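Local coordinates for protein CbbY (Rhodobacter sphaeroides, PDB 4UAS) that hydrolyses the 1-phosphate of xylulose-1,5-bisphosphate, a potent Rubisco inhibitor, as a selective magnesium-dependent sugar phosphatase of the HAD superfamily, at residues P120-E123 with A124-A128; I141-G144 with D145-A148; N179-R182 with A183-A187. One frame throughout, in Å; residues are numbered along the deposited sequence.

Interaction 1: P120-E123 with A124-A128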
loop_
_atom_site.group_PDB
_atom_site.type_symbol
_atom_site.label_atom_id
_atom_site.label_comp_id
_atom_site.label_asym_id
_atom_site.label_seq_id
_atom_site.Cartn_x
_atom_site.Cartn_y
_atom_site.Cartn_z
ATOM N N PRO A 120 -11.325 2.914 -2.300
ATOM C CA PRO A 120 -12.134 2.702 -1.122
ATOM C C PRO A 120 -11.351 2.132 0.063
ATOM O O PRO A 120 -11.719 2.344 1.222
ATOM C CB PRO A 120 -13.216 1.742 -1.585
ATOM C CG PRO A 120 -13.272 1.875 -3.061
ATOM C CD PRO A 120 -11.917 2.330 -3.516
ATOM N N ASN A 121 -10.324 1.367 -0.218
ATOM C CA ASN A 121 -9.506 0.829 0.843
ATOM C C ASN A 121 -8.694 1.883 1.584
ATOM O O ASN A 121 -8.548 1.843 2.778
ATOM C CB ASN A 121 -8.562 -0.242 0.286
ATOM C CG ASN A 121 -9.283 -1.442 -0.322
ATOM O OD1 ASN A 121 -10.417 -1.731 -0.045
ATOM N ND2 ASN A 121 -8.577 -2.141 -1.148
ATOM N N VAL A 122 -8.185 2.870 0.829
ATOM C CA VAL A 122 -7.486 3.984 1.431
ATOM C C VAL A 122 -8.430 4.734 2.383
ATOM O O VAL A 122 -8.076 5.141 3.467
ATOM C CB VAL A 122 -6.915 4.901 0.352
ATOM C CG1 VAL A 122 -6.218 6.125 0.952
ATOM C CG2 VAL A 122 -5.967 4.197 -0.573
ATOM N N GLU A 123 -9.634 5.033 1.844
ATOM C CA GLU A 123 -10.612 5.769 2.633
ATOM C C GLU A 123 -10.983 5.020 3.898
ATOM O O GLU A 123 -11.043 5.600 4.967
ATOM C CB GLU A 123 -11.875 6.054 1.801
ATOM C CG GLU A 123 -11.646 7.101 0.728
ATOM C CD GLU A 123 -11.487 8.467 1.316
ATOM O OE1 GLU A 123 -11.663 8.727 2.576
ATOM O OE2 GLU A 123 -11.220 9.387 0.517
ATOM N N ALA A 124 -11.178 3.712 3.782
ATOM C CA ALA A 124 -11.547 2.915 4.963
ATOM C C ALA A 124 -10.431 2.934 6.002
ATOM O O ALA A 124 -10.667 3.075 7.202
ATOM C CB ALA A 124 -11.888 1.495 4.495
ATOM N N LEU A 125 -9.173 2.795 5.559
ATOM C CA LEU A 125 -8.065 2.868 6.461
ATOM C C LEU A 125 -7.923 4.197 7.164
ATOM O O LEU A 125 -7.705 4.260 8.358
ATOM C CB LEU A 125 -6.766 2.487 5.723
ATOM C CG LEU A 125 -5.504 2.505 6.594
ATOM C CD1 LEU A 125 -4.425 1.623 5.909
ATOM C CD2 LEU A 125 -4.825 3.875 6.596
ATOM N N CYS A 126 -8.104 5.280 6.445
ATOM C CA CYS A 126 -8.009 6.584 7.059
ATOM C C CYS A 126 -9.134 6.851 8.051
ATOM O O CYS A 126 -8.861 7.329 9.160
ATOM C CB CYS A 126 -7.940 7.685 6.011
ATOM S SG CYS A 126 -6.422 7.689 5.074
ATOM N N ARG A 127 -10.384 6.406 7.739
ATOM C CA ARG A 127 -11.465 6.573 8.693
ATOM C C ARG A 127 -11.112 5.825 9.992
ATOM O O ARG A 127 -11.324 6.357 11.105
ATOM C CB ARG A 127 -12.796 6.148 8.113
ATOM C CG ARG A 127 -13.354 7.063 7.076
ATOM C CD ARG A 127 -14.811 6.668 6.788
ATOM N NE ARG A 127 -14.937 5.254 6.297
ATOM C CZ ARG A 127 -14.848 4.872 4.998
ATOM N NH1 ARG A 127 -14.624 5.777 4.059
ATOM N NH2 ARG A 127 -14.973 3.597 4.619
ATOM N N ALA A 128 -10.669 4.584 9.888
ATOM C CA ALA A 128 -10.460 3.714 11.053
ATOM C C ALA A 128 -9.229 4.128 11.838
ATOM O O ALA A 128 -9.238 4.115 13.083
ATOM C CB ALA A 128 -10.390 2.277 10.624
HETATM O O HOH W 1 -14.382 3.121 1.831
HETATM O O HOH W 2 -13.985 8.529 4.102
#
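Helix 119-129, the connection of a beta-alpha-beta unit in the HAD core, carries an i to i+4 pair, Glu123 and Arg127, one turn apart. The two charges do not meet directly: Glu123 OE1 and Arg127 NH1 stay 4.4 Å apart, and a water bridges them, donating to Glu123 OE1 and accepting from Arg127 NH1 at 2.8 Å. A bend at chi3 (-59°) folds the Arg127 chain back along the helix, bringing one guanidinium face over Glu123 O and Ala124 CA, while NH1 comes within 3.6 Å of Glu123 CB. Glu123 OE1 also accepts a hydrogen bond from Ala134 N, so the carboxylate reaches past the helix to the following loop. Toward the interior, Leu125 touches Val9, which lies between the magnesium-binding Asp8 and Asp10, and Asn121 ND2 bonds Thr117 OG1 in the substrate-binding loop. Below the side chains runs the regular i to i+4 bonding, Arg127 N to Glu123 O among them at 3.0 Å. A second water lies in the guanidinium plane, taking a hydrogen bond from Arg127 NH2 at 2.9 Å and giving one to Pro120 O at 2.8 Å.

Interaction 2: I141-G144 with D145-A148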
loop_
_atom_site.group_PDB
_atom_site.type_symbol
_atom_site.label_atom_id
_atom_site.label_comp_id
_atom_site.label_asym_id
_atom_site.label_seq_id
_atom_site.Cartn_x
_atom_site.Cartn_y
_atom_site.Cartn_z
ATOM N N ILE A 141 -3.750 11.844 -3.355
ATOM C CA ILE A 141 -3.986 10.419 -3.264
ATOM C C ILE A 141 -3.857 9.837 -4.648
ATOM O O ILE A 141 -4.675 10.100 -5.541
ATOM C CB ILE A 141 -5.345 10.045 -2.628
ATOM C CG1 ILE A 141 -5.404 10.620 -1.188
ATOM C CG2 ILE A 141 -5.568 8.538 -2.591
ATOM C CD1 ILE A 141 -6.760 10.556 -0.563
ATOM N N ALA A 142 -2.839 9.027 -4.883
ATOM C CA ALA A 142 -2.581 8.326 -6.108
ATOM C C ALA A 142 -2.790 6.823 -5.797
ATOM O O ALA A 142 -1.977 6.242 -5.057
ATOM C CB ALA A 142 -1.188 8.636 -6.634
ATOM N N ALA A 143 -3.838 6.228 -6.359
ATOM C CA ALA A 143 -4.271 4.875 -5.962
ATOM C C ALA A 143 -4.773 4.074 -7.151
ATOM O O ALA A 143 -5.183 4.634 -8.167
ATOM C CB ALA A 143 -5.319 4.952 -4.874
ATOM N N GLY A 144 -4.779 2.763 -7.012
ATOM C CA GLY A 144 -5.623 1.886 -7.820
ATOM C C GLY A 144 -5.291 1.987 -9.309
ATOM O O GLY A 144 -4.175 1.928 -9.729
ATOM N N ASP A 145 -6.353 2.157 -10.088
ATOM C CA ASP A 145 -6.277 2.181 -11.523
ATOM C C ASP A 145 -6.070 3.571 -12.072
ATOM O O ASP A 145 -6.294 3.840 -13.261
ATOM C CB ASP A 145 -7.504 1.504 -12.131
ATOM C CG ASP A 145 -7.655 0.042 -11.774
ATOM O OD1 ASP A 145 -6.819 -0.589 -11.008
ATOM O OD2 ASP A 145 -8.657 -0.562 -12.157
ATOM N N MET A 146 -5.548 4.481 -11.282
ATOM C CA MET A 146 -5.171 5.814 -11.750
ATOM C C MET A 146 -4.019 5.802 -12.742
ATOM O O MET A 146 -3.817 6.779 -13.443
ATOM C CB MET A 146 -4.929 6.798 -10.603
ATOM C CG MET A 146 -6.163 7.115 -9.807
ATOM S SD MET A 146 -5.783 8.188 -8.402
ATOM C CE MET A 146 -7.260 7.896 -7.369
ATOM N N VAL A 147 -3.249 4.727 -12.735
ATOM C CA VAL A 147 -2.263 4.493 -13.751
ATOM C C VAL A 147 -2.505 3.119 -14.359
ATOM O O VAL A 147 -3.071 2.238 -13.732
ATOM C CB VAL A 147 -0.808 4.605 -13.228
ATOM C CG1 VAL A 147 -0.516 6.005 -12.723
ATOM C CG2 VAL A 147 -0.511 3.610 -12.157
ATOM N N ALA A 148 -2.007 2.872 -15.569
ATOM C CA ALA A 148 -2.165 1.597 -16.264
ATOM C C ALA A 148 -1.246 0.491 -15.729
ATOM O O ALA A 148 -1.613 -0.679 -15.755
ATOM C CB ALA A 148 -1.937 1.754 -17.744
#
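Met146 lays its side chain back along the end of strand 140-142, so that the thioether runs beside the backbone of Ile141 to Ala143. Its CG stands anti to its own carbonyl carbon (chi1 -66°), and the chain is extended from there, which carries SD to the N-H of Ala143. That N-H points almost straight at the sulfur, 167° at the hydrogen, in a weak hydrogen bond with Ala143 N and Met146 SD 3.4 Å apart. The return bond is a conventional one, from Met146 N to Ala143 O at 3.1 Å. Ala143 thus uses both its N-H and its carbonyl on the same residue, and the chain reverses in a type II' beta turn with Gly144 and Asp145 at its corners, the first of which commonly takes glycine. Met146 CE lies 4.3 Å from Ala143 CB.

The carboxylate of Asp145 stays beside the turn, OD1 3.4 Å from Gly144 C, and is held by salt bridges to two lysines: OD1 to Lys150, and OD2 to Lys52, a substrate-binding residue, so the turn is tied to the pocket by charge. Ala143 also touches Thr115, likewise a substrate-binding residue. Strand 140-142 is the outermost on its side of the parallel sheet; Ala142 pairs through its backbone with Val113 of strand 110-114 and Thr115 just after it and packs on helix 155-164, where Leu159 also meets Met146.

Interaction 3: N179-R182 with A183-A187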
loop_
_atom_site.group_PDB
_atom_site.type_symbol
_atom_site.label_atom_id
_atom_site.label_comp_id
_atom_site.label_asym_id
_atom_site.label_seq_id
_atom_site.Cartn_x
_atom_site.Cartn_y
_atom_site.Cartn_z
ATOM N N ASN A 179 8.784 -4.402 -4.647
ATOM C CA ASN A 179 8.078 -3.760 -5.726
ATOM C C ASN A 179 7.913 -2.269 -5.471
ATOM O O ASN A 179 7.996 -1.445 -6.397
ATOM C CB ASN A 179 6.733 -4.385 -5.965
ATOM C CG ASN A 179 6.725 -5.697 -6.703
ATOM O OD1 ASN A 179 5.790 -6.576 -6.443
ATOM N ND2 ASN A 179 7.594 -5.877 -7.577
ATOM N N GLY A 180 7.628 -1.934 -4.230
ATOM C CA GLY A 180 7.461 -0.523 -3.850
ATOM C C GLY A 180 8.759 0.295 -3.937
ATOM O O GLY A 180 8.775 1.396 -4.466
ATOM N N LEU A 181 9.834 -0.295 -3.418
ATOM C CA LEU A 181 11.154 0.317 -3.507
ATOM C C LEU A 181 11.507 0.599 -4.929
ATOM O O LEU A 181 11.990 1.668 -5.305
ATOM C CB LEU A 181 12.176 -0.579 -2.814
ATOM C CG LEU A 181 13.640 -0.184 -3.002
ATOM C CD1 LEU A 181 13.977 1.169 -2.424
ATOM C CD2 LEU A 181 14.519 -1.233 -2.384
ATOM N N ARG A 182 11.336 -0.409 -5.805
ATOM C CA ARG A 182 11.671 -0.233 -7.221
ATOM C C ARG A 182 10.870 0.894 -7.861
ATOM O O ARG A 182 11.399 1.683 -8.665
ATOM C CB ARG A 182 11.444 -1.531 -7.988
ATOM C CG ARG A 182 12.423 -2.629 -7.639
ATOM C CD ARG A 182 12.028 -3.965 -8.256
ATOM N NE ARG A 182 12.089 -3.902 -9.689
ATOM C CZ ARG A 182 11.494 -4.747 -10.501
ATOM N NH1 ARG A 182 10.750 -5.711 -10.036
ATOM N NH2 ARG A 182 11.675 -4.589 -11.775
ATOM N N ALA A 183 9.585 0.969 -7.545
ATOM C CA ALA A 183 8.705 1.994 -8.086
ATOM C C ALA A 183 9.173 3.350 -7.624
ATOM O O ALA A 183 9.228 4.293 -8.448
ATOM C CB ALA A 183 7.292 1.716 -7.652
ATOM N N ALA A 184 9.479 3.520 -6.327
ATOM C CA ALA A 184 9.943 4.797 -5.844
ATOM C C ALA A 184 11.236 5.217 -6.484
ATOM O O ALA A 184 11.408 6.366 -6.910
ATOM C CB ALA A 184 10.066 4.747 -4.317
ATOM N N LYS A 185 12.181 4.299 -6.531
ATOM C CA LYS A 185 13.488 4.619 -7.107
ATOM C C LYS A 185 13.402 4.998 -8.571
ATOM O O LYS A 185 14.097 5.909 -9.049
ATOM C CB LYS A 185 14.462 3.469 -6.876
ATOM C CG LYS A 185 14.890 3.319 -5.450
ATOM C CD LYS A 185 16.005 4.420 -5.213
ATOM C CE LYS A 185 16.201 4.686 -3.771
ATOM N NZ LYS A 185 17.398 5.601 -3.635
ATOM N N GLY A 186 12.526 4.330 -9.324
ATOM C CA GLY A 186 12.288 4.668 -10.742
ATOM C C GLY A 186 11.718 6.044 -10.945
ATOM O O GLY A 186 11.867 6.622 -12.005
ATOM N N ALA A 187 11.029 6.579 -9.929
ATOM C CA ALA A 187 10.495 7.929 -9.945
ATOM C C ALA A 187 11.498 8.955 -9.424
ATOM O O ALA A 187 11.182 10.110 -9.295
ATOM C CB ALA A 187 9.186 7.970 -9.165
#
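Leu181 O accepts the hydrogen bond of Lys185 N at 2.9 Å, nearly straight at 169°, and the first methylenes of the same lysine lie against this carbonyl. The pair sits one turn apart on helix 178-186, the connection between strands 171-175 and 190-193 in a beta-alpha-beta unit of the HAD core. Lys185 CG comes within 3.3 Å of Leu181 O and 3.8 Å of Leu181 CD1, so the aliphatic part of the lysine and the leucine branch run side by side, pointing the same way. In Leu181 chi1 (171°) sets CG anti to the backbone N, beside the carbonyl carbon, and chi2 then turns CD1 to the lysine. A bend at chi2 (-79°) of Lys185 leads the rest of the lysine chain off the helix to its salt bridge with Asp208.

Three small residues of the helix, Gly180, Ala183 and Ala184, are buried. Gly180 lies near the bound magnesium ion and Asp8, the probable nucleophile, and its N-H is bonded by Ser177 OG. Ala183 and Ala184 touch Tyr157 of helix 155-164, and Ala184 and Leu181 meet Cys191 on strand 190-193. Near the C-terminal end of helix 178-186, Gly186 N bonds Arg182 O at 3.0 Å, and one residue further on Ala187 N reaches Ala183 O at 3.3 Å.

Overall arrangement
Read from the N terminus, the three contacts come strictly in series; none nests in or crosses another, and each is local, joining neighbouring residues rather than closing a long loop. Interaction 1 lies on helix 119-129, which follows strand 110-114 and leads to strand 140-142. Interaction 2 begins on that edge strand and turns into the loop before helix 155-164; its nearest atoms come within about 4 Å of interaction 1 without touching it. Interaction 3 lies on helix 178-186, past strand 171-175, on the opposite side of the chain's centre from interaction 1, with about 23 Å between their centres. Helix 155-164 links interactions 2 and 3, packing against Met146 and against Ala183.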